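Local coordinates for protein L-2,4-diaminobutyric acid acetyltransferase (Geobacillus sp., PDB 6SLL) that catalyses transfer of an acetyl group from acetyl coenzyme A to L-2,4-diaminobutyric acid, a step in the biosynthesis of the chemical chaperone ectoine, at residues 93-96 with 97-100; 100-103 with 104-108; 31-34 with 35-39; 128-131 with 132-135. All coordinates share one frame; numbering follows the deposited sequence.

In the fold
Contacts 1, 2 and 4 all touch the same coenzyme A molecule; contact 3 stands beside its pocket. Contact 1 leads straight into contact 2, sharing Gln100, and their centres are about 10 Å apart. Together they take the chain from strand 85-93 round the pyrophosphate and into helix 102-112. Val93 CG2 packs on Met106 CE at 3.8 Å. Contact 4 opens helix 131-144, its centre about 14 Å from that of contact 1 and about 15 Å from that of contact 2. Contact 3, on helix 29-39, meets contact 1: Leu35 CD1 lies 3.7 Å from Ala94 N. The side chains of Asn130 and Ile36 each lie near a bound 2,4-diaminobutyric acid, about 5 Å and 6 Å away.

Contact 1 (93-96 with 97-100); sequences VASS and HRRQ. With COA (coenzyme A), chain F.
Arg98 reaches back to the carbonyl of Val93 and grips it with two N-H groups. NE donates at 2.9 Å to Val93 O, and NH2 adds a weak bond to the same oxygen. Val93 O sits at the guanidinium edge, near its plane. Ser95 CA lies over the centre of one face, 3.6 Å above it. C6P of coenzyme A lies over the opposite face, toward the rim. The chain gets there because it is extended from CG to NE (chi2 177°, chi3 -167°). In this tight part Val93 CG1 packs against His97 O, and the Val93 side chain also rests on Ile102, Ala103 and Met106.

The turn closes with His97 N bonded to Ala94 O at 2.8 Å. Ser96 OG meets His97 ND1 at 2.7 Å, at the ring edge; either could be the donor. The outer side is looser and wet. Two waters bridge Ser95 O to the Arg99 guanidinium, and two more, one bound weakly at Ser96 O, link Ser96 O with Gln100 NE2.

An alanine in place of Arg98 removes both side-chain donors to Val93 O, and the turn would probably be less firmly tied to the strand end. Backbone N-H groups hold the cofactor: Val93 N binds O9P, and Arg99 N binds O5A at 2.8 Å. The chemistry implies a turn that grips coenzyme A through its main chain, with Arg98 probably helping to hold its shape.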
# COMPACT_ATOMS: atom_id res chain seq x y z
N VAL B 93 3.26 18.26 0.96
CA VAL B 93 4.36 19.20 0.77
C VAL B 93 4.67 19.74 2.16
O VAL B 93 3.78 20.10 2.96
CB VAL B 93 3.96 20.30 -0.23
CG1 VAL B 93 4.97 21.44 -0.27
CG2 VAL B 93 3.77 19.70 -1.63
N ALA B 94 5.95 19.84 2.49
CA ALA B 94 6.42 20.36 3.77
C ALA B 94 5.87 21.78 3.94
O ALA B 94 5.86 22.59 3.02
CB ALA B 94 7.94 20.39 3.77
N SER B 95 5.44 22.07 5.19
CA SER B 95 4.95 23.34 5.56
C SER B 95 5.75 24.52 5.06
O SER B 95 5.28 25.56 4.62
CB SER B 95 4.85 23.32 7.06
OG SER B 95 4.25 24.53 7.47
N SER B 96 7.07 24.37 5.20
CA SER B 96 8.06 25.37 4.82
C SER B 96 8.06 25.70 3.40
O SER B 96 8.57 26.76 2.98
CB SER B 96 9.52 24.78 5.18
OG SER B 96 9.66 23.53 4.51
N HIS B 97 7.47 24.86 2.56
CA HIS B 97 7.56 25.00 1.11
C HIS B 97 6.24 25.00 0.43
O HIS B 97 6.15 24.87 -0.80
CB HIS B 97 8.42 23.86 0.51
CG HIS B 97 9.85 24.01 0.75
ND1 HIS B 97 10.43 23.86 1.96
CD2 HIS B 97 10.85 24.32 -0.08
CE1 HIS B 97 11.76 24.05 1.90
NE2 HIS B 97 12.02 24.31 0.65
N ARG B 98 5.13 25.24 1.15
CA ARG B 98 3.77 25.29 0.52
C ARG B 98 3.53 26.56 -0.21
O ARG B 98 4.18 27.57 -0.02
CB ARG B 98 2.76 25.01 1.65
CG ARG B 98 2.69 23.60 2.09
CD ARG B 98 1.72 23.43 3.24
NE ARG B 98 1.94 22.14 3.77
CZ ARG B 98 1.78 21.73 5.06
NH1 ARG B 98 1.14 22.60 5.93
NH2 ARG B 98 2.13 20.56 5.47
N ARG B 99 2.56 26.47 -1.12
CA ARG B 99 2.10 27.58 -1.92
C ARG B 99 3.12 28.14 -2.86
O ARG B 99 3.18 29.30 -3.25
CB ARG B 99 1.53 28.75 -1.01
CG ARG B 99 0.44 28.25 -0.04
CD ARG B 99 0.03 29.31 1.02
NE ARG B 99 1.29 29.84 1.79
CZ ARG B 99 2.00 29.10 2.76
NH1 ARG B 99 1.58 27.94 3.20
NH2 ARG B 99 3.12 29.61 3.37
N GLN B 100 3.97 27.20 -3.33
CA GLN B 100 4.98 27.46 -4.31
C GLN B 100 4.75 26.66 -5.60
O GLN B 100 5.58 26.68 -6.52
CB GLN B 100 6.45 27.13 -3.77
CG GLN B 100 6.77 27.91 -2.53
CD GLN B 100 8.24 27.61 -2.05
OE1 GLN B 100 9.01 26.97 -2.79
NE2 GLN B 100 8.48 27.83 -0.85
N1A COA F . -4.64 28.73 0.40
C2A COA F . -5.23 28.90 -0.79
N3A COA F . -5.03 28.21 -1.92
C4A COA F . -4.06 27.26 -1.78
C5A COA F . -3.41 26.99 -0.58
C6A COA F . -3.71 27.75 0.57
N6A COA F . -3.14 27.62 1.73
N7A COA F . -2.45 26.01 -0.83
C8A COA F . -2.60 25.66 -2.09
N9A COA F . -3.59 26.38 -2.68
C1B COA F . -4.03 26.24 -4.00
C2B COA F . -3.11 26.93 -5.01
O2B COA F . -3.43 28.27 -5.16
C3B COA F . -3.31 25.99 -6.19
O3B COA F . -4.66 26.27 -6.74
P3B COA F . -4.86 27.13 -8.10
O7A COA F . -4.34 26.08 -9.11
O8A COA F . -6.34 27.52 -8.08
O9A COA F . -3.62 28.14 -8.29
C4B COA F . -3.44 24.64 -5.54
O4B COA F . -4.02 24.84 -4.27
C5B COA F . -2.10 23.90 -5.59
O5B COA F . -1.07 24.72 -4.98
P1A COA F . 0.41 24.20 -4.75
O1A COA F . 1.24 25.37 -4.40
O2A COA F . 0.85 23.30 -5.84
O3A COA F . 0.16 23.32 -3.41
P2A COA F . 1.26 22.96 -2.29
O4A COA F . 2.56 22.63 -2.92
O5A COA F . 1.26 24.04 -1.26
O6A COA F . 0.68 21.64 -1.70
CBP COA F . -0.86 20.36 -0.37
CCP COA F . -0.72 21.42 -1.43
CDP COA F . -2.36 19.97 -0.28
CEP COA F . -0.06 19.17 -0.75
CAP COA F . -0.34 20.99 0.96
OAP COA F . -1.25 22.06 1.34
C9P COA F . -0.20 20.06 2.12
O9P COA F . 0.61 19.12 2.17
N8P COA F . -1.06 20.34 3.13
C7P COA F . -1.19 19.70 4.35
C6P COA F . -1.67 20.73 5.50
C5P COA F . -3.13 21.01 5.47
O5P COA F . -3.67 21.35 4.36
N4P COA F . -3.76 21.04 6.51
C3P COA F . -5.25 21.37 6.58
C2P COA F . -5.75 21.03 8.18
S1P COA F . -5.14 22.37 9.17
O HOH W 1 2.82 26.71 5.34
O HOH W 2 5.65 28.26 4.39
O HOH W 3 6.34 28.52 1.29
O HOH W 4 10.75 27.72 1.48

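Contact 2 (100-103 with 104-108); sequences QGIA and KAMLT. With COA (coenzyme A), chain F.
Lys104 holds coenzyme A at two places. Its NZ donates to the 3'-phosphate oxygen O7A at 2.8 Å, and its backbone N donates to the pyrophosphate oxygen O2A at 2.9 Å. The side chain leaves with CG anti to the backbone N (chi1 -177°) and bends at chi3 (-66°), which carries NZ across to the 3'-phosphate. NZ also forms a salt bridge with Glu143, so the ammonium has both a phosphate and a carboxylate beside it. Gly101 N gives a hydrogen bond to O1A at 2.8 Å, and Ala103 N gives one to O4A at 2.9 Å.

Gly101 is the N-cap residue. A CB at its backbone angles would jam against the carbonyl of Gln100, so the position calls for glycine. From here the helix runs by regular bonds: Ala105 N to Gly101 O, Met106 N to Ile102 O and Leu107 N to Ala103 O.

Packing lies beyond this polar end. Ile102 CG2 faces Met106 CG at 4.3 Å, and Met106 CE folds back to within 3.9 Å of Ala103 CA. Ile102 and Met106 rest on Tyr21, Ala64 and Val93, while Leu107 turns to Phe137 and Tyr140. The Ala103 methyl touches O6A of the cofactor.

The sequence RRQGIA, running into a helix start whose backbone N-H groups meet the pyrophosphate, fits the R/Q-x-x-G-x-G/A acyl-CoA motif of the GNAT fold.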
# COMPACT_ATOMS: atom_id res chain seq x y z
N GLN B 100 3.97 27.20 -3.33
CA GLN B 100 4.98 27.46 -4.31
C GLN B 100 4.75 26.66 -5.60
O GLN B 100 5.58 26.68 -6.52
CB GLN B 100 6.45 27.13 -3.77
CG GLN B 100 6.77 27.91 -2.53
CD GLN B 100 8.24 27.61 -2.05
OE1 GLN B 100 9.01 26.97 -2.79
NE2 GLN B 100 8.48 27.83 -0.85
N GLY B 101 3.68 25.90 -5.71
CA GLY B 101 3.38 25.11 -6.89
C GLY B 101 4.02 23.71 -6.86
O GLY B 101 3.94 23.05 -7.92
N ILE B 102 4.57 23.27 -5.78
CA ILE B 102 5.25 21.96 -5.77
C ILE B 102 4.24 20.85 -5.94
O ILE B 102 4.48 19.92 -6.70
CB ILE B 102 6.11 21.83 -4.49
CG1 ILE B 102 7.24 22.87 -4.51
CG2 ILE B 102 6.65 20.41 -4.39
CD1 ILE B 102 8.02 22.91 -3.20
N ALA B 103 3.10 20.90 -5.23
CA ALA B 103 2.16 19.81 -5.42
C ALA B 103 1.62 19.77 -6.85
O ALA B 103 1.50 18.67 -7.43
CB ALA B 103 0.98 19.91 -4.43
N LYS B 104 1.32 20.93 -7.44
CA LYS B 104 0.83 20.94 -8.80
C LYS B 104 1.90 20.37 -9.73
O LYS B 104 1.57 19.62 -10.65
CB LYS B 104 0.49 22.34 -9.19
CG LYS B 104 -0.08 22.54 -10.55
CD LYS B 104 -0.36 24.02 -10.86
CE LYS B 104 -1.42 24.63 -10.00
NZ LYS B 104 -1.97 25.90 -10.66
N ALA B 105 3.14 20.69 -9.52
CA ALA B 105 4.24 20.19 -10.36
C ALA B 105 4.40 18.69 -10.13
O ALA B 105 4.69 17.97 -11.13
CB ALA B 105 5.55 20.92 -10.08
N MET B 106 4.26 18.20 -8.92
CA MET B 106 4.39 16.78 -8.72
C MET B 106 3.26 16.02 -9.43
O MET B 106 3.48 14.96 -10.00
CB MET B 106 4.31 16.40 -7.22
CG MET B 106 5.55 16.74 -6.42
SD MET B 106 5.61 16.00 -4.79
CE MET B 106 4.20 16.79 -4.00
N LEU B 107 2.02 16.55 -9.35
CA LEU B 107 0.88 15.85 -9.93
C LEU B 107 0.99 15.88 -11.43
O LEU B 107 0.82 14.84 -12.13
CB LEU B 107 -0.43 16.52 -9.46
CG LEU B 107 -1.72 15.97 -10.02
CD1 LEU B 107 -1.85 14.45 -9.78
CD2 LEU B 107 -2.93 16.68 -9.46
N THR B 108 1.31 17.02 -12.04
CA THR B 108 1.46 17.12 -13.49
C THR B 108 2.62 16.19 -13.88
O THR B 108 2.53 15.41 -14.88
CB THR B 108 1.80 18.58 -13.87
OG1 THR B 108 0.66 19.36 -13.57
CG2 THR B 108 2.20 18.72 -15.33
N1A COA F . -4.64 28.73 0.40
C2A COA F . -5.23 28.90 -0.79
N3A COA F . -5.03 28.21 -1.92
C4A COA F . -4.06 27.26 -1.78
C5A COA F . -3.41 26.99 -0.58
C6A COA F . -3.71 27.75 0.57
N6A COA F . -3.14 27.62 1.73
N7A COA F . -2.45 26.01 -0.83
C8A COA F . -2.60 25.66 -2.09
N9A COA F . -3.59 26.38 -2.68
C1B COA F . -4.03 26.24 -4.00
C2B COA F . -3.11 26.93 -5.01
O2B COA F . -3.43 28.27 -5.16
C3B COA F . -3.31 25.99 -6.19
O3B COA F . -4.66 26.27 -6.74
P3B COA F . -4.86 27.13 -8.10
O7A COA F . -4.34 26.08 -9.11
O8A COA F . -6.34 27.52 -8.08
O9A COA F . -3.62 28.14 -8.29
C4B COA F . -3.44 24.64 -5.54
O4B COA F . -4.02 24.84 -4.27
C5B COA F . -2.10 23.90 -5.59
O5B COA F . -1.07 24.72 -4.98
P1A COA F . 0.41 24.20 -4.75
O1A COA F . 1.24 25.37 -4.40
O2A COA F . 0.85 23.30 -5.84
O3A COA F . 0.16 23.32 -3.41
P2A COA F . 1.26 22.96 -2.29
O4A COA F . 2.56 22.63 -2.92
O5A COA F . 1.26 24.04 -1.26
O6A COA F . 0.68 21.64 -1.70
CBP COA F . -0.86 20.36 -0.37
CCP COA F . -0.72 21.42 -1.43
CDP COA F . -2.36 19.97 -0.28
CEP COA F . -0.06 19.17 -0.75
CAP COA F . -0.34 20.99 0.96
OAP COA F . -1.25 22.06 1.34
C9P COA F . -0.20 20.06 2.12
O9P COA F . 0.61 19.12 2.17
N8P COA F . -1.06 20.34 3.13
C7P COA F . -1.19 19.70 4.35
C6P COA F . -1.67 20.73 5.50
C5P COA F . -3.13 21.01 5.47
O5P COA F . -3.67 21.35 4.36
N4P COA F . -3.76 21.04 6.51
C3P COA F . -5.25 21.37 6.58
C2P COA F . -5.75 21.03 8.18
S1P COA F . -5.14 22.37 9.17

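Contact 3 (31-34 with 35-39); sequences RVWE and LIRDT
Arg37 lays its guanidinium alongside Glu34, with the CA of Glu34 over one face of the group. This and the other contacts of the guanidinium belong to the conformer described; a second is present. NH2 is 3.8 Å from Glu34 CG, so this arm lies on the aliphatic stem of the glutamate. The carboxylate and guanidinium planes are 30° apart. The charged ends do not meet directly: water 5 joins them, donating to Glu34 OE2 at 2.7 Å and accepting from Arg37 NH1. The same NH1 stands 3.6 Å from Trp33 CZ3, with the indole and guanidinium planes turned 66° from each other. Arg37 CG is anti to the backbone N, and the chain bends at chi3 (67°), which turns the guanidinium back over the preceding turn of helix. Its NE forms a salt bridge with Asp38 OD1 at 2.8 Å, coming from above the carboxylate plane.

All this sits on helix 29-39 of the GNAT domain, an amphipathic helix lying on strands 69-78 and 85-93. Its backbone bonds follow the i to i+4 pattern, from Leu35 N to Arg31 O through to Asp38 N to Glu34 O. On the buried face Val32 CG1 approaches Ile36 CG1 at 4.3 Å, and both side chains also touch Tyr50. Leu35 packs on Phe73, Ala92 and Ala94. Trp33 extends outward to Leu44 and Pro47 and reaches Pro160 of the second subunit. Thr39 OG1 donates to Ile36 O at 3.0 Å, in the carbonyl plane. That oxygen also accepts from Thr39 N.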
# COMPACT_ATOMS: atom_id res chain seq x y z
N ARG B 31 12.67 9.14 5.19
CA ARG B 31 12.49 10.58 5.04
C ARG B 31 11.10 10.93 4.55
O ARG B 31 10.52 11.96 4.90
CB ARG B 31 13.55 11.18 4.14
CG ARG B 31 14.92 11.24 4.80
CD ARG B 31 16.03 12.11 4.09
NE ARG B 31 16.25 11.78 2.80
CZ ARG B 31 16.63 12.62 1.88
NH1 ARG B 31 16.68 14.00 1.91
NH2 ARG B 31 16.88 12.07 0.70
N VAL B 32 10.54 10.03 3.70
CA VAL B 32 9.12 10.23 3.30
C VAL B 32 8.19 10.08 4.48
O VAL B 32 7.28 10.88 4.70
CB VAL B 32 8.76 9.25 2.14
CG1 VAL B 32 7.26 9.28 1.92
CG2 VAL B 32 9.52 9.63 0.91
N TRP B 33 8.43 9.05 5.32
CA TRP B 33 7.65 8.84 6.52
C TRP B 33 7.68 10.11 7.40
O TRP B 33 6.66 10.53 7.92
CB TRP B 33 8.19 7.60 7.22
CG TRP B 33 7.51 7.28 8.54
CD1 TRP B 33 6.35 6.61 8.73
CD2 TRP B 33 7.99 7.68 9.86
NE1 TRP B 33 6.08 6.53 10.08
CE2 TRP B 33 7.06 7.15 10.78
CE3 TRP B 33 9.13 8.34 10.29
CZ2 TRP B 33 7.23 7.29 12.13
CZ3 TRP B 33 9.33 8.45 11.64
CH2 TRP B 33 8.39 7.97 12.55
N GLU B 34 8.90 10.63 7.58
CA GLU B 34 9.02 11.86 8.39
C GLU B 34 8.24 13.01 7.82
O GLU B 34 7.57 13.79 8.56
CB GLU B 34 10.50 12.24 8.54
CG GLU B 34 11.26 11.24 9.44
CD GLU B 34 12.72 11.46 9.52
OE1 GLU B 34 13.27 12.06 8.59
OE2 GLU B 34 13.32 10.99 10.51
N LEU B 35 8.26 13.17 6.46
CA LEU B 35 7.45 14.22 5.81
C LEU B 35 5.98 14.05 6.08
O LEU B 35 5.27 14.97 6.46
CB LEU B 35 7.73 14.23 4.28
CG LEU B 35 6.90 15.16 3.47
CD1 LEU B 35 7.42 16.57 3.57
CD2 LEU B 35 6.93 14.81 2.00
N ILE B 36 5.48 12.80 5.92
CA ILE B 36 4.06 12.53 6.17
C ILE B 36 3.74 12.79 7.63
O ILE B 36 2.73 13.45 7.94
CB ILE B 36 3.69 11.11 5.77
CG1 ILE B 36 4.03 10.78 4.31
CG2 ILE B 36 2.24 10.78 6.09
CD1 ILE B 36 3.37 11.67 3.35
N ARG B 37 4.56 12.32 8.52
CA ARG B 37 4.22 12.59 9.91
C ARG B 37 4.21 14.02 10.28
O ARG B 37 3.29 14.45 11.03
CB ARG B 37 5.26 12.02 10.72
CG ARG B 37 5.19 12.41 12.17
CD ARG B 37 6.42 12.10 13.01
NE ARG B 37 7.51 12.94 12.54
CZ ARG B 37 8.82 12.64 12.70
NH1 ARG B 37 9.21 11.57 13.33
NH2 ARG B 37 9.74 13.45 12.12
N ASP B 38 5.08 14.78 9.71
CA ASP B 38 5.09 16.21 9.98
C ASP B 38 3.98 17.04 9.36
O ASP B 38 3.77 18.19 9.73
CB ASP B 38 6.47 16.73 9.65
CG ASP B 38 7.56 16.15 10.67
OD1 ASP B 38 7.14 15.65 11.78
OD2 ASP B 38 8.70 16.23 10.20
N THR B 39 3.23 16.48 8.47
CA THR B 39 2.04 17.30 7.97
C THR B 39 1.00 17.55 9.09
O THR B 39 0.25 18.50 9.07
CB THR B 39 1.39 16.77 6.68
OG1 THR B 39 0.77 15.53 7.03
CG2 THR B 39 2.55 16.54 5.66
O HOH W 5 12.26 10.67 13.00

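Contact 4 (128-131 with 132-135); sequences PSNM and ASRR. With COA (coenzyme A), chain F.
The start of helix 131-144 lines the coenzyme A pocket of this GNAT domain, after an inverse gamma turn centred on Asn130. Asn130 is the N-cap residue, though its side chain makes no capping bond; its carbonyl O takes the bond from Arg134 N at 3.0 Å. Arg135 N continues the helix, bonding to Met131 O.

Arg134 keeps an extended chain from CG to NE and crosses back over Pro128, whose CA lies over one face of the guanidinium. NH1 is 3.9 Å from Pro128 CD. That end is held by the backbone: NH1 bonds to Val126 O, and NE bonds weakly to Ser127 O.

Arg135 takes a different course. It is bent at chi2 (-59°) and chi3 (-40°), which brings its guanidinium edge to the 3'-phosphate. NH2 gives a weak bond of 3.4 Å to O8A. NH1 forms a salt bridge with Glu142. A leucine in place of Arg135 removes the guanidinium, which would probably leave Glu142 without its salt-bridge mate and the 3'-phosphate without this weakly bonded positive neighbour. The Ala132 methyl lies 3.5 Å from OAP of the cofactor, beside the pantetheine arm.

Within the fold, the segment leads from strand 121-125 into helix 131-144. Arg134 packs on Pro169 and Phe171 of strand 168-173, and the Asn130 side chain touches Ser41 in the loop between helices 29-39 and 47-56.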
# COMPACT_ATOMS: atom_id res chain seq x y z
N PRO B 128 -12.96 16.87 4.11
CA PRO B 128 -13.27 18.36 4.18
C PRO B 128 -12.28 19.33 4.72
O PRO B 128 -12.06 20.38 4.30
CB PRO B 128 -14.59 18.41 4.88
CG PRO B 128 -15.28 17.07 4.60
CD PRO B 128 -14.10 16.05 4.56
N SER B 129 -11.47 18.87 5.66
CA SER B 129 -10.41 19.76 6.19
C SER B 129 -9.18 19.89 5.36
O SER B 129 -8.36 20.79 5.61
CB SER B 129 -9.99 19.38 7.54
OG SER B 129 -9.09 18.40 7.49
N ASN B 130 -9.06 19.08 4.30
CA ASN B 130 -7.91 19.11 3.41
C ASN B 130 -8.31 20.04 2.29
O ASN B 130 -8.41 19.70 1.06
CB ASN B 130 -7.59 17.71 3.00
CG ASN B 130 -6.91 16.87 4.01
OD1 ASN B 130 -7.25 16.89 5.23
ND2 ASN B 130 -6.11 15.94 3.53
N MET B 131 -8.46 21.31 2.64
CA MET B 131 -9.00 22.29 1.83
C MET B 131 -8.06 22.63 0.52
O MET B 131 -8.45 22.79 -0.66
CB MET B 131 -9.10 23.46 2.85
CG MET B 131 -10.21 23.26 3.87
SD MET B 131 -10.22 24.46 5.21
CE MET B 131 -8.60 24.01 5.87
N ALA B 132 -6.75 22.72 0.82
CA ALA B 132 -5.76 22.93 -0.27
C ALA B 132 -5.71 21.77 -1.20
O ALA B 132 -5.52 21.91 -2.42
CB ALA B 132 -4.43 23.23 0.36
N SER B 133 -5.89 20.54 -0.65
CA SER B 133 -5.91 19.37 -1.47
C SER B 133 -7.05 19.34 -2.46
O SER B 133 -6.97 18.96 -3.63
CB SER B 133 -5.88 18.10 -0.60
OG SER B 133 -4.67 17.92 0.18
N ARG B 134 -8.23 19.76 -1.98
CA ARG B 134 -9.32 19.95 -2.88
C ARG B 134 -9.08 20.89 -4.06
O ARG B 134 -9.34 20.60 -5.23
CB ARG B 134 -10.63 20.43 -2.18
CG ARG B 134 -11.16 19.51 -1.25
CD ARG B 134 -12.56 19.51 -0.92
NE ARG B 134 -12.84 18.23 -0.20
CZ ARG B 134 -14.04 17.88 -0.09
NH1 ARG B 134 -14.39 16.91 0.73
NH2 ARG B 134 -14.92 18.80 -0.57
N ARG B 135 -8.41 22.03 -3.73
CA ARG B 135 -8.04 22.97 -4.84
C ARG B 135 -7.03 22.37 -5.78
O ARG B 135 -7.09 22.58 -7.03
CB ARG B 135 -7.53 24.24 -4.33
CG ARG B 135 -8.60 25.04 -3.79
CD ARG B 135 -9.68 25.35 -4.88
NE ARG B 135 -9.16 25.67 -6.27
CZ ARG B 135 -9.80 25.38 -7.49
NH1 ARG B 135 -11.00 24.72 -7.54
NH2 ARG B 135 -9.19 25.77 -8.65
N1A COA F . -4.64 28.73 0.40
C2A COA F . -5.23 28.90 -0.79
N3A COA F . -5.03 28.21 -1.92
C4A COA F . -4.06 27.26 -1.78
C5A COA F . -3.41 26.99 -0.58
C6A COA F . -3.71 27.75 0.57
N6A COA F . -3.14 27.62 1.73
N7A COA F . -2.45 26.01 -0.83
C8A COA F . -2.60 25.66 -2.09
N9A COA F . -3.59 26.38 -2.68
C1B COA F . -4.03 26.24 -4.00
C2B COA F . -3.11 26.93 -5.01
O2B COA F . -3.43 28.27 -5.16
C3B COA F . -3.31 25.99 -6.19
O3B COA F . -4.66 26.27 -6.74
P3B COA F . -4.86 27.13 -8.10
O7A COA F . -4.34 26.08 -9.11
O8A COA F . -6.34 27.52 -8.08
O9A COA F . -3.62 28.14 -8.29
C4B COA F . -3.44 24.64 -5.54
O4B COA F . -4.02 24.84 -4.27
C5B COA F . -2.10 23.90 -5.59
O5B COA F . -1.07 24.72 -4.98
P1A COA F . 0.41 24.20 -4.75
O1A COA F . 1.24 25.37 -4.40
O2A COA F . 0.85 23.30 -5.84
O3A COA F . 0.16 23.32 -3.41
P2A COA F . 1.26 22.96 -2.29
O4A COA F . 2.56 22.63 -2.92
O5A COA F . 1.26 24.04 -1.26
O6A COA F . 0.68 21.64 -1.70
CBP COA F . -0.86 20.36 -0.37
CCP COA F . -0.72 21.42 -1.43
CDP COA F . -2.36 19.97 -0.28
CEP COA F . -0.06 19.17 -0.75
CAP COA F . -0.34 20.99 0.96
OAP COA F . -1.25 22.06 1.34
C9P COA F . -0.20 20.06 2.12
O9P COA F . 0.61 19.12 2.17
N8P COA F . -1.06 20.34 3.13
C7P COA F . -1.19 19.70 4.35
C6P COA F . -1.67 20.73 5.50
C5P COA F . -3.13 21.01 5.47
O5P COA F . -3.67 21.35 4.36
N4P COA F . -3.76 21.04 6.51
C3P COA F . -5.25 21.37 6.58
C2P COA F . -5.75 21.03 8.18
S1P COA F . -5.14 22.37 9.17